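Local atomic coordinates of protein (hdlp (histone deacetylase-like protein)) (Aquifex aeolicus, PDB entry 1C3P), a protein that is a bacterial histone deacetylase homologue that binds zinc and the inhibitors TSA and SAHA, and probably removes acetyl groups from acetylated substrates. Residues E43-K48 with E312-E317; K5-L10 with V111-E116; L32-A37 with E320-K325. All coordinates share one frame; numbering follows the deposited sequence.

How the contacts relate
Contact 1 is a polar surface junction, whereas contacts 2 and 3 are largely buried and apolar. Contacts 1 and 2 share the sheet: strands 46-48 and 4-8 are neighbours in it, and Leu-6 N lies 2.9 Å from Glu-45 O, a probable backbone hydrogen bond. Their centres are about 11 Å apart. Contact 3 lies farther out, its centre about 22 Å from that of the chain, and packs helix against helix start without a strand. Leucines connect the three: Leu-32 of contact 3 touches Leu-46 of contact 1 and Leu-10 of contact 2. Charge thus dominates at the sheet edge, while methyl groups and a phenyl ring carry the more buried packing.

Contact 1: E43-K48 with E312-E317; sequences EKELIK and ELSGRE
Glu-45 faces Ser-314 and Arg-316 at the rim of the parallel sheet in this deacetylase alpha/beta fold, just before edge strand 46-48 and where helix 299-314 ends. The contact is small, burying 78 Å² in all, and none of its three touching residues is fully buried.

The ionic part is a salt bridge. Glu-45 and Arg-316 arrive from opposite directions, and the carboxylate and guanidinium planes lie 21° apart. NH2 of Arg-316 approaches both carboxylate oxygens: Glu-45 OE1 at 3.3 Å and Glu-45 OE2 at 3.4 Å, the latter a weak hydrogen bond. The position of OE1 is less certain, and its stronger partner is the backbone N of Asp-42, which probably helps keep the carboxylate beside its own turn.

Hydrogen bonding from the hydroxyl adds a second weak link, with Ser-314 OG donating to Glu-45 OE2 at 3.3 Å. OE2 therefore receives two long bonds rather than one firm one, consistent with modest grip at a partly solvent-accessible edge.

The arginine is positioned largely from within its own segment. After Gly-315, whose positive phi ends the helical path, the Arg-316 chain bends at chi3 (68°), which brings its guanidinium back alongside the final helical residue. Its side chain also touches Leu-40 and Asp-42, on the approach to strand 46-48. Arg-316 NE donates to Ser-314 OG at 3.2 Å with an N-H...O angle of 147°, the hydroxyl lying close to the guanidinium plane.

Contact 2: K5-L10 with V111-E116; sequences KLIGTL and VQAIEE
Ile-7 of strand 4-8 packs on Gln-112 and Ala-113 of helix 98-118, a face-on helix-to-sheet contact in the parallel alpha/beta core. The short segment axes approach to 9.1 Å, and their N-to-C directions differ by 161°. This nearly antiparallel course fits the crossover between strands 46-48 and 122-125, whose last helix, 98-118, runs back over the intervening strand 4-8.

Ile-7 makes the largest contribution of any one residue. Its CG1 stands anti to the carbonyl carbon and the chain then continues extended (chi2 -175°), sending CD1 to the helix surface. There CD1 meets Ala-113 CB at 3.5 Å and is equally close to Gln-112 CB, also 3.5 Å away. The other branch, CG2, lies farther from Gln-112 CB, at 4.1 Å. The CA atoms of Ile-7 and Ala-113 are 6.9 Å apart, and the short alanine side chain is consistent with this close spacing. The exact place of CD1 is somewhat doubtful, as the model sets it too near the helix backbone.

Toward the start of the strand, Lys-5 CG touches Glu-116 OE1 at 3.9 Å. The two side chains do not form an ion pair: Lys-5 NZ is 5.9 Å from Glu-116 OE1, because the lysine chain bends at chi2 (-67°) and carries its ammonium to the carbonyl oxygen of Lys-44. Glu-116 has its own salt bridge, to Lys-119.

Strand 4-8 itself sits between strands 46-48 and 122-125, with Leu-6 turned to helix 28-37 on its far side, while Val-111 and Ile-114 of helix 98-118 pack against Tyr-153 of helix 146-156.

Contact 3: L32-A37 with E320-K325; sequences LRFKDA and EKLNNK. Unlike the reference sequence in segment 32-37: Lys-35 (reference Leu).
Lys-325, in the first turn of helix 324-332, lays its hydrocarbon chain over Ala-37 at the end of helix 28-37. Atom by atom, Lys-325 CB starts 3.9 Å from Ala-37 CB. CG, set anti to the backbone N by chi1 (-174°), presses on Ala-37 CB at 3.4 Å, tighter than ordinary van der Waals contact. CD then passes Ala-37 CA at 3.8 Å. Beyond it the chain bends at chi3 (-60°), and at the tip NZ comes only to 6.6 Å from Asp-36 OD2, too far for a salt bridge.

The second patch is aromatic. Phe-34 and Leu-322 cross at about a right angle, with the leucine methyls at the ring's edge rather than over a face. Leu-322 CD2 sits 3.5 Å from Phe-34 CZ, and CD1 lies in the ring plane at 4.0 Å from CZ. Ala-303 and Thr-307 of helix 299-314 also touch this ring, as do Ala-326, Leu-329 and Leu-330 of helix 324-332, so it lies where helices 28-37, 299-314 and 324-332 meet.

Between the patches stands Asn-323, in the N-cap position of helix 324-332, its CG 3.6 Å from Ala-37 O. A leucine here would probably leave the Ala-37 carbonyl facing hydrocarbon and the helix start without a polar side chain at the N-cap position.

The contact is thus mainly carbon against carbon, with the polar side chain of Asn-323 placed where one helix ends and the other begins; the lysine contributes its methylenes, and its charge probably adds little to the join.

Contact 1: E43-K48 with E312-E317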
loop_
_atom_site.group_PDB
_atom_site.type_symbol
_atom_site.label_atom_id
_atom_site.label_comp_id
_atom_site.label_asym_id
_atom_site.label_seq_id
_atom_site.Cartn_x
_atom_site.Cartn_y
_atom_site.Cartn_z
ATOM N N GLU A 43 -15.222 -9.367 16.491
ATOM C CA GLU A 43 -14.313 -8.707 17.430
ATOM C C GLU A 43 -12.995 -9.403 17.702
ATOM O O GLU A 43 -11.949 -8.756 17.791
ATOM C CB GLU A 43 -14.982 -8.490 18.790
ATOM C CG GLU A 43 -16.054 -7.423 18.823
ATOM C CD GLU A 43 -16.509 -7.140 20.244
ATOM O OE1 GLU A 43 -15.651 -6.768 21.073
ATOM O OE2 GLU A 43 -17.712 -7.291 20.539
ATOM N N LYS A 44 -13.033 -10.716 17.852
ATOM C CA LYS A 44 -11.814 -11.437 18.163
ATOM C C LYS A 44 -10.810 -11.559 17.018
ATOM O O LYS A 44 -9.716 -12.083 17.202
ATOM C CB LYS A 44 -12.190 -12.792 18.761
ATOM C CG LYS A 44 -12.968 -12.570 20.071
ATOM C CD LYS A 44 -13.422 -13.833 20.777
ATOM C CE LYS A 44 -14.155 -13.470 22.067
ATOM N NZ LYS A 44 -14.648 -14.665 22.801
ATOM N N GLU A 45 -11.183 -11.051 15.846
ATOM C CA GLU A 45 -10.304 -11.073 14.671
ATOM C C GLU A 45 -9.596 -9.719 14.562
ATOM O O GLU A 45 -8.615 -9.569 13.827
ATOM C CB GLU A 45 -11.117 -11.303 13.384
ATOM C CG GLU A 45 -11.703 -12.704 13.224
ATOM C CD GLU A 45 -12.632 -12.816 12.024
ATOM O OE1 GLU A 45 -13.641 -12.082 11.980
ATOM O OE2 GLU A 45 -12.360 -13.638 11.128
ATOM N N LEU A 46 -10.098 -8.738 15.305
ATOM C CA LEU A 46 -9.532 -7.392 15.254
ATOM C C LEU A 46 -8.527 -7.076 16.353
ATOM O O LEU A 46 -8.779 -7.312 17.535
ATOM C CB LEU A 46 -10.663 -6.360 15.290
ATOM C CG LEU A 46 -10.283 -4.878 15.251
ATOM C CD1 LEU A 46 -9.678 -4.553 13.890
ATOM C CD2 LEU A 46 -11.519 -4.015 15.492
ATOM N N ILE A 47 -7.366 -6.560 15.958
ATOM C CA ILE A 47 -6.357 -6.157 16.933
ATOM C C ILE A 47 -6.322 -4.636 16.860
ATOM O O ILE A 47 -6.169 -4.073 15.769
ATOM C CB ILE A 47 -4.952 -6.734 16.587
ATOM C CG1 ILE A 47 -4.951 -8.254 16.788
ATOM C CG2 ILE A 47 -3.873 -6.096 17.469
ATOM C CD1 ILE A 47 -5.137 -8.688 18.229
ATOM N N LYS A 48 -6.468 -3.968 18.004
ATOM C CA LYS A 48 -6.459 -2.507 18.018
ATOM C C LYS A 48 -5.051 -1.986 17.735
ATOM O O LYS A 48 -4.094 -2.397 18.376
ATOM C CB LYS A 48 -6.923 -1.964 19.380
ATOM C CG LYS A 48 -6.941 -0.443 19.462
ATOM C CD LYS A 48 -7.397 0.043 20.835
ATOM C CE LYS A 48 -7.440 1.562 20.899
ATOM N NZ LYS A 48 -8.379 2.147 19.900
ATOM N N GLU A 312 -10.818 -13.488 1.497
ATOM C CA GLU A 312 -9.855 -14.537 1.101
ATOM C C GLU A 312 -9.051 -15.027 2.308
ATOM O O GLU A 312 -8.925 -16.228 2.552
ATOM C CB GLU A 312 -8.822 -14.010 0.098
ATOM C CG GLU A 312 -8.744 -14.706 -1.245
ATOM C CD GLU A 312 -8.671 -16.219 -1.171
ATOM O OE1 GLU A 312 -7.769 -16.782 -0.512
ATOM O OE2 GLU A 312 -9.538 -16.852 -1.800
ATOM N N LEU A 313 -8.472 -14.085 3.048
ATOM C CA LEU A 313 -7.654 -14.428 4.213
ATOM C C LEU A 313 -8.450 -15.103 5.323
ATOM O O LEU A 313 -7.994 -16.092 5.898
ATOM C CB LEU A 313 -6.991 -13.177 4.794
ATOM C CG LEU A 313 -5.925 -12.455 3.971
ATOM C CD1 LEU A 313 -5.502 -11.197 4.712
ATOM C CD2 LEU A 313 -4.737 -13.371 3.752
ATOM N N SER A 314 -9.630 -14.549 5.587
ATOM C CA SER A 314 -10.549 -14.990 6.638
ATOM C C SER A 314 -11.224 -16.321 6.317
ATOM O O SER A 314 -11.776 -16.981 7.197
ATOM C CB SER A 314 -11.618 -13.904 6.871
ATOM O OG SER A 314 -12.507 -14.242 7.918
ATOM N N GLY A 315 -11.187 -16.712 5.056
ATOM C CA GLY A 315 -11.787 -17.972 4.674
ATOM C C GLY A 315 -13.295 -17.940 4.591
ATOM O O GLY A 315 -13.960 -18.941 4.853
ATOM N N ARG A 316 -13.860 -16.795 4.245
ATOM C CA ARG A 316 -15.305 -16.746 4.127
ATOM C C ARG A 316 -15.734 -16.436 2.702
ATOM O O ARG A 316 -15.010 -15.790 1.950
ATOM C CB ARG A 316 -15.887 -15.723 5.088
ATOM C CG ARG A 316 -15.606 -14.288 4.779
ATOM C CD ARG A 316 -16.243 -13.462 5.881
ATOM N NE ARG A 316 -15.568 -13.658 7.156
ATOM C CZ ARG A 316 -16.034 -13.225 8.323
ATOM N NH1 ARG A 316 -17.185 -12.579 8.362
ATOM N NH2 ARG A 316 -15.322 -13.375 9.436
ATOM N N GLU A 317 -16.908 -16.919 2.322
ATOM C CA GLU A 317 -17.392 -16.672 0.975
ATOM C C GLU A 317 -17.682 -15.203 0.793
ATOM O O GLU A 317 -18.056 -14.508 1.743
ATOM C CB GLU A 317 -18.641 -17.508 0.677
ATOM C CG GLU A 317 -18.349 -18.766 -0.140
ATOM C CD GLU A 317 -17.304 -19.670 0.494
ATOM O OE1 GLU A 317 -16.940 -20.685 -0.136
ATOM O OE2 GLU A 317 -16.846 -19.374 1.620
#

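Contact 2: K5-L10 with V111-E116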
loop_
_atom_site.group_PDB
_atom_site.type_symbol
_atom_site.label_atom_id
_atom_site.label_comp_id
_atom_site.label_asym_id
_atom_site.label_seq_id
_atom_site.Cartn_x
_atom_site.Cartn_y
_atom_site.Cartn_z
ATOM N N LYS A 5 -5.875 -12.196 11.470
ATOM C CA LYS A 5 -6.149 -10.948 12.160
ATOM C C LYS A 5 -6.138 -9.708 11.277
ATOM O O LYS A 5 -5.367 -9.623 10.316
ATOM C CB LYS A 5 -5.085 -10.753 13.240
ATOM C CG LYS A 5 -4.978 -11.882 14.269
ATOM C CD LYS A 5 -6.231 -11.950 15.142
ATOM C CE LYS A 5 -6.065 -12.977 16.271
ATOM N NZ LYS A 5 -7.311 -13.081 17.094
ATOM N N LEU A 6 -6.958 -8.736 11.650
ATOM C CA LEU A 6 -6.992 -7.465 10.941
ATOM C C LEU A 6 -6.548 -6.422 11.972
ATOM O O LEU A 6 -7.109 -6.344 13.057
ATOM C CB LEU A 6 -8.403 -7.157 10.453
ATOM C CG LEU A 6 -8.527 -5.965 9.495
ATOM C CD1 LEU A 6 -10.003 -5.712 9.232
ATOM C CD2 LEU A 6 -7.905 -4.716 10.080
ATOM N N ILE A 7 -5.530 -5.630 11.648
ATOM C CA ILE A 7 -5.050 -4.614 12.591
ATOM C C ILE A 7 -5.694 -3.286 12.221
ATOM O O ILE A 7 -5.558 -2.824 11.089
ATOM C CB ILE A 7 -3.524 -4.446 12.523
ATOM C CG1 ILE A 7 -2.860 -5.818 12.557
ATOM C CG2 ILE A 7 -3.026 -3.652 13.745
ATOM C CD1 ILE A 7 -1.396 -5.759 12.624
ATOM N N GLY A 8 -6.417 -2.685 13.156
ATOM C CA GLY A 8 -7.041 -1.407 12.866
ATOM C C GLY A 8 -7.719 -0.750 14.051
ATOM O O GLY A 8 -7.717 -1.274 15.171
ATOM N N THR A 9 -8.285 0.425 13.793
ATOM C CA THR A 9 -9.009 1.192 14.796
ATOM C C THR A 9 -9.814 2.266 14.082
ATOM O O THR A 9 -9.425 2.729 13.011
ATOM C CB THR A 9 -8.074 1.911 15.782
ATOM O OG1 THR A 9 -8.849 2.820 16.577
ATOM C CG2 THR A 9 -7.012 2.704 15.038
ATOM N N LEU A 10 -10.943 2.659 14.662
ATOM C CA LEU A 10 -11.750 3.708 14.043
ATOM C C LEU A 10 -11.115 5.083 14.239
ATOM O O LEU A 10 -11.528 6.058 13.605
ATOM C CB LEU A 10 -13.180 3.715 14.607
ATOM C CG LEU A 10 -14.124 2.576 14.217
ATOM C CD1 LEU A 10 -14.242 2.523 12.704
ATOM C CD2 LEU A 10 -13.612 1.259 14.739
ATOM N N VAL A 111 4.140 -3.045 12.597
ATOM C CA VAL A 111 4.960 -3.849 13.480
ATOM C C VAL A 111 4.055 -4.936 14.084
ATOM O O VAL A 111 4.454 -6.098 14.215
ATOM C CB VAL A 111 5.613 -2.999 14.610
ATOM C CG1 VAL A 111 6.349 -3.918 15.573
ATOM C CG2 VAL A 111 6.600 -1.998 14.010
ATOM N N GLN A 112 2.824 -4.569 14.434
ATOM C CA GLN A 112 1.886 -5.545 14.980
ATOM C C GLN A 112 1.612 -6.638 13.957
ATOM O O GLN A 112 1.529 -7.811 14.300
ATOM C CB GLN A 112 0.574 -4.870 15.382
ATOM C CG GLN A 112 0.742 -3.842 16.483
ATOM C CD GLN A 112 -0.552 -3.163 16.831
ATOM O OE1 GLN A 112 -1.294 -3.610 17.719
ATOM N NE2 GLN A 112 -0.853 -2.086 16.118
ATOM N N ALA A 113 1.445 -6.259 12.695
ATOM C CA ALA A 113 1.215 -7.268 11.663
ATOM C C ALA A 113 2.404 -8.226 11.618
ATOM O O ALA A 113 2.245 -9.438 11.476
ATOM C CB ALA A 113 1.036 -6.614 10.311
ATOM N N ILE A 114 3.605 -7.684 11.716
ATOM C CA ILE A 114 4.771 -8.554 11.688
ATOM C C ILE A 114 4.818 -9.433 12.934
ATOM O O ILE A 114 5.137 -10.632 12.848
ATOM C CB ILE A 114 6.057 -7.752 11.561
ATOM C CG1 ILE A 114 6.063 -7.037 10.196
ATOM C CG2 ILE A 114 7.261 -8.696 11.656
ATOM C CD1 ILE A 114 7.141 -5.931 10.088
ATOM N N GLU A 115 4.494 -8.852 14.088
ATOM C CA GLU A 115 4.479 -9.622 15.346
ATOM C C GLU A 115 3.546 -10.823 15.214
ATOM O O GLU A 115 3.885 -11.941 15.611
ATOM C CB GLU A 115 4.012 -8.756 16.527
ATOM C CG GLU A 115 5.008 -7.709 16.978
ATOM C CD GLU A 115 4.429 -6.738 17.999
ATOM O OE1 GLU A 115 3.230 -6.848 18.349
ATOM O OE2 GLU A 115 5.172 -5.845 18.450
ATOM N N GLU A 116 2.364 -10.583 14.656
ATOM C CA GLU A 116 1.377 -11.641 14.475
ATOM C C GLU A 116 1.869 -12.718 13.532
ATOM O O GLU A 116 1.689 -13.910 13.796
ATOM C CB GLU A 116 0.076 -11.057 13.952
ATOM C CG GLU A 116 -0.657 -10.224 14.973
ATOM C CD GLU A 116 -0.907 -11.005 16.251
ATOM O OE1 GLU A 116 -1.540 -12.077 16.181
ATOM O OE2 GLU A 116 -0.465 -10.554 17.318
#

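Contact 3: L32-A37 with E320-K325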
loop_
_atom_site.group_PDB
_atom_site.type_symbol
_atom_site.label_atom_id
_atom_site.label_comp_id
_atom_site.label_asym_id
_atom_site.label_seq_id
_atom_site.Cartn_x
_atom_site.Cartn_y
_atom_site.Cartn_z
ATOM N N LEU A 32 -13.252 -0.785 8.265
ATOM C CA LEU A 32 -13.771 -1.407 9.471
ATOM C C LEU A 32 -15.282 -1.286 9.547
ATOM O O LEU A 32 -15.955 -2.271 9.818
ATOM C CB LEU A 32 -13.141 -0.790 10.728
ATOM C CG LEU A 32 -11.679 -1.127 11.049
ATOM C CD1 LEU A 32 -11.276 -0.484 12.377
ATOM C CD2 LEU A 32 -11.517 -2.632 11.154
ATOM N N ARG A 33 -15.808 -0.085 9.310
ATOM C CA ARG A 33 -17.251 0.109 9.370
ATOM C C ARG A 33 -17.946 -0.681 8.274
ATOM O O ARG A 33 -19.046 -1.188 8.469
ATOM C CB ARG A 33 -17.604 1.598 9.263
ATOM C CG ARG A 33 -17.139 2.416 10.478
ATOM C CD ARG A 33 -17.786 3.795 10.545
ATOM N NE ARG A 33 -17.455 4.622 9.390
ATOM C CZ ARG A 33 -17.877 5.871 9.219
ATOM N NH1 ARG A 33 -18.650 6.444 10.130
ATOM N NH2 ARG A 33 -17.517 6.554 8.138
ATOM N N PHE A 34 -17.290 -0.800 7.125
ATOM C CA PHE A 34 -17.848 -1.530 6.003
ATOM C C PHE A 34 -17.885 -3.036 6.284
ATOM O O PHE A 34 -18.906 -3.696 6.078
ATOM C CB PHE A 34 -17.023 -1.259 4.741
ATOM C CG PHE A 34 -17.630 -1.820 3.498
ATOM C CD1 PHE A 34 -18.742 -1.219 2.928
ATOM C CD2 PHE A 34 -17.110 -2.976 2.909
ATOM C CE1 PHE A 34 -19.337 -1.760 1.770
ATOM C CE2 PHE A 34 -17.687 -3.526 1.760
ATOM C CZ PHE A 34 -18.809 -2.912 1.188
ATOM N N LYS A 35 -16.790 -3.609 6.772
ATOM C CA LYS A 35 -16.867 -5.034 7.023
ATOM C C LYS A 35 -17.852 -5.352 8.133
ATOM O O LYS A 35 -18.440 -6.427 8.141
ATOM C CB LYS A 35 -15.504 -5.614 7.333
ATOM C CG LYS A 35 -14.662 -5.786 6.080
ATOM C CD LYS A 35 -13.312 -6.348 6.415
ATOM C CE LYS A 35 -12.548 -5.398 7.299
ATOM N NZ LYS A 35 -13.214 -5.125 8.599
ATOM N N ASP A 36 -18.038 -4.421 9.058
ATOM C CA ASP A 36 -18.984 -4.642 10.143
ATOM C C ASP A 36 -20.392 -4.588 9.565
ATOM O O ASP A 36 -21.216 -5.465 9.842
ATOM C CB ASP A 36 -18.817 -3.582 11.236
ATOM C CG ASP A 36 -19.762 -3.802 12.416
ATOM O OD1 ASP A 36 -19.826 -4.938 12.935
ATOM O OD2 ASP A 36 -20.427 -2.837 12.831
ATOM N N ALA A 37 -20.666 -3.568 8.756
ATOM C CA ALA A 37 -21.986 -3.431 8.133
ATOM C C ALA A 37 -22.335 -4.680 7.305
ATOM O O ALA A 37 -23.494 -5.088 7.257
ATOM C CB ALA A 37 -22.031 -2.158 7.249
ATOM N N GLU A 320 -22.352 -11.844 -3.036
ATOM C CA GLU A 320 -22.309 -11.225 -4.346
ATOM C C GLU A 320 -22.841 -9.804 -4.322
ATOM O O GLU A 320 -22.516 -9.003 -5.188
ATOM C CB GLU A 320 -23.056 -12.067 -5.381
ATOM C CG GLU A 320 -24.519 -12.278 -5.107
ATOM C CD GLU A 320 -25.189 -13.028 -6.241
ATOM O OE1 GLU A 320 -25.235 -12.486 -7.367
ATOM O OE2 GLU A 320 -25.659 -14.162 -6.010
ATOM N N LYS A 321 -23.615 -9.477 -3.296
ATOM C CA LYS A 321 -24.216 -8.153 -3.186
ATOM C C LYS A 321 -23.887 -7.455 -1.870
ATOM O O LYS A 321 -23.507 -8.104 -0.896
ATOM C CB LYS A 321 -25.731 -8.304 -3.275
ATOM C CG LYS A 321 -26.282 -9.152 -2.121
ATOM C CD LYS A 321 -25.699 -10.576 -2.113
ATOM C CE LYS A 321 -26.007 -11.313 -0.821
ATOM N NZ LYS A 321 -27.474 -11.383 -0.557
ATOM N N LEU A 322 -24.027 -6.130 -1.850
ATOM C CA LEU A 322 -23.822 -5.364 -0.619
ATOM C C LEU A 322 -25.199 -5.298 0.048
ATOM O O LEU A 322 -26.206 -5.230 -0.651
ATOM C CB LEU A 322 -23.358 -3.942 -0.912
ATOM C CG LEU A 322 -22.010 -3.757 -1.597
ATOM C CD1 LEU A 322 -21.647 -2.278 -1.492
ATOM C CD2 LEU A 322 -20.943 -4.613 -0.926
ATOM N N ASN A 323 -25.252 -5.331 1.379
ATOM C CA ASN A 323 -26.545 -5.260 2.071
ATOM C C ASN A 323 -26.891 -3.784 2.218
ATOM O O ASN A 323 -26.109 -2.924 1.812
ATOM C CB ASN A 323 -26.477 -5.891 3.459
ATOM C CG ASN A 323 -25.832 -4.976 4.480
ATOM O OD1 ASN A 323 -24.690 -4.556 4.315
ATOM N ND2 ASN A 323 -26.571 -4.653 5.540
ATOM N N ASN A 324 -28.044 -3.478 2.811
ATOM C CA ASN A 324 -28.447 -2.080 2.955
ATOM C C ASN A 324 -27.546 -1.231 3.840
ATOM O O ASN A 324 -27.212 -0.095 3.493
ATOM C CB ASN A 324 -29.888 -1.979 3.455
ATOM C CG ASN A 324 -30.884 -2.427 2.422
ATOM O OD1 ASN A 324 -30.895 -1.920 1.298
ATOM N ND2 ASN A 324 -31.735 -3.375 2.790
ATOM N N LYS A 325 -27.156 -1.778 4.981
ATOM C CA LYS A 325 -26.299 -1.045 5.893
ATOM C C LYS A 325 -25.030 -0.614 5.157
ATOM O O LYS A 325 -24.586 0.529 5.276
ATOM C CB LYS A 325 -25.960 -1.930 7.090
ATOM C CG LYS A 325 -25.187 -1.231 8.183
ATOM C CD LYS A 325 -25.243 -2.036 9.469
ATOM C CE LYS A 325 -26.688 -2.204 9.932
ATOM N NZ LYS A 325 -26.812 -2.920 11.234
#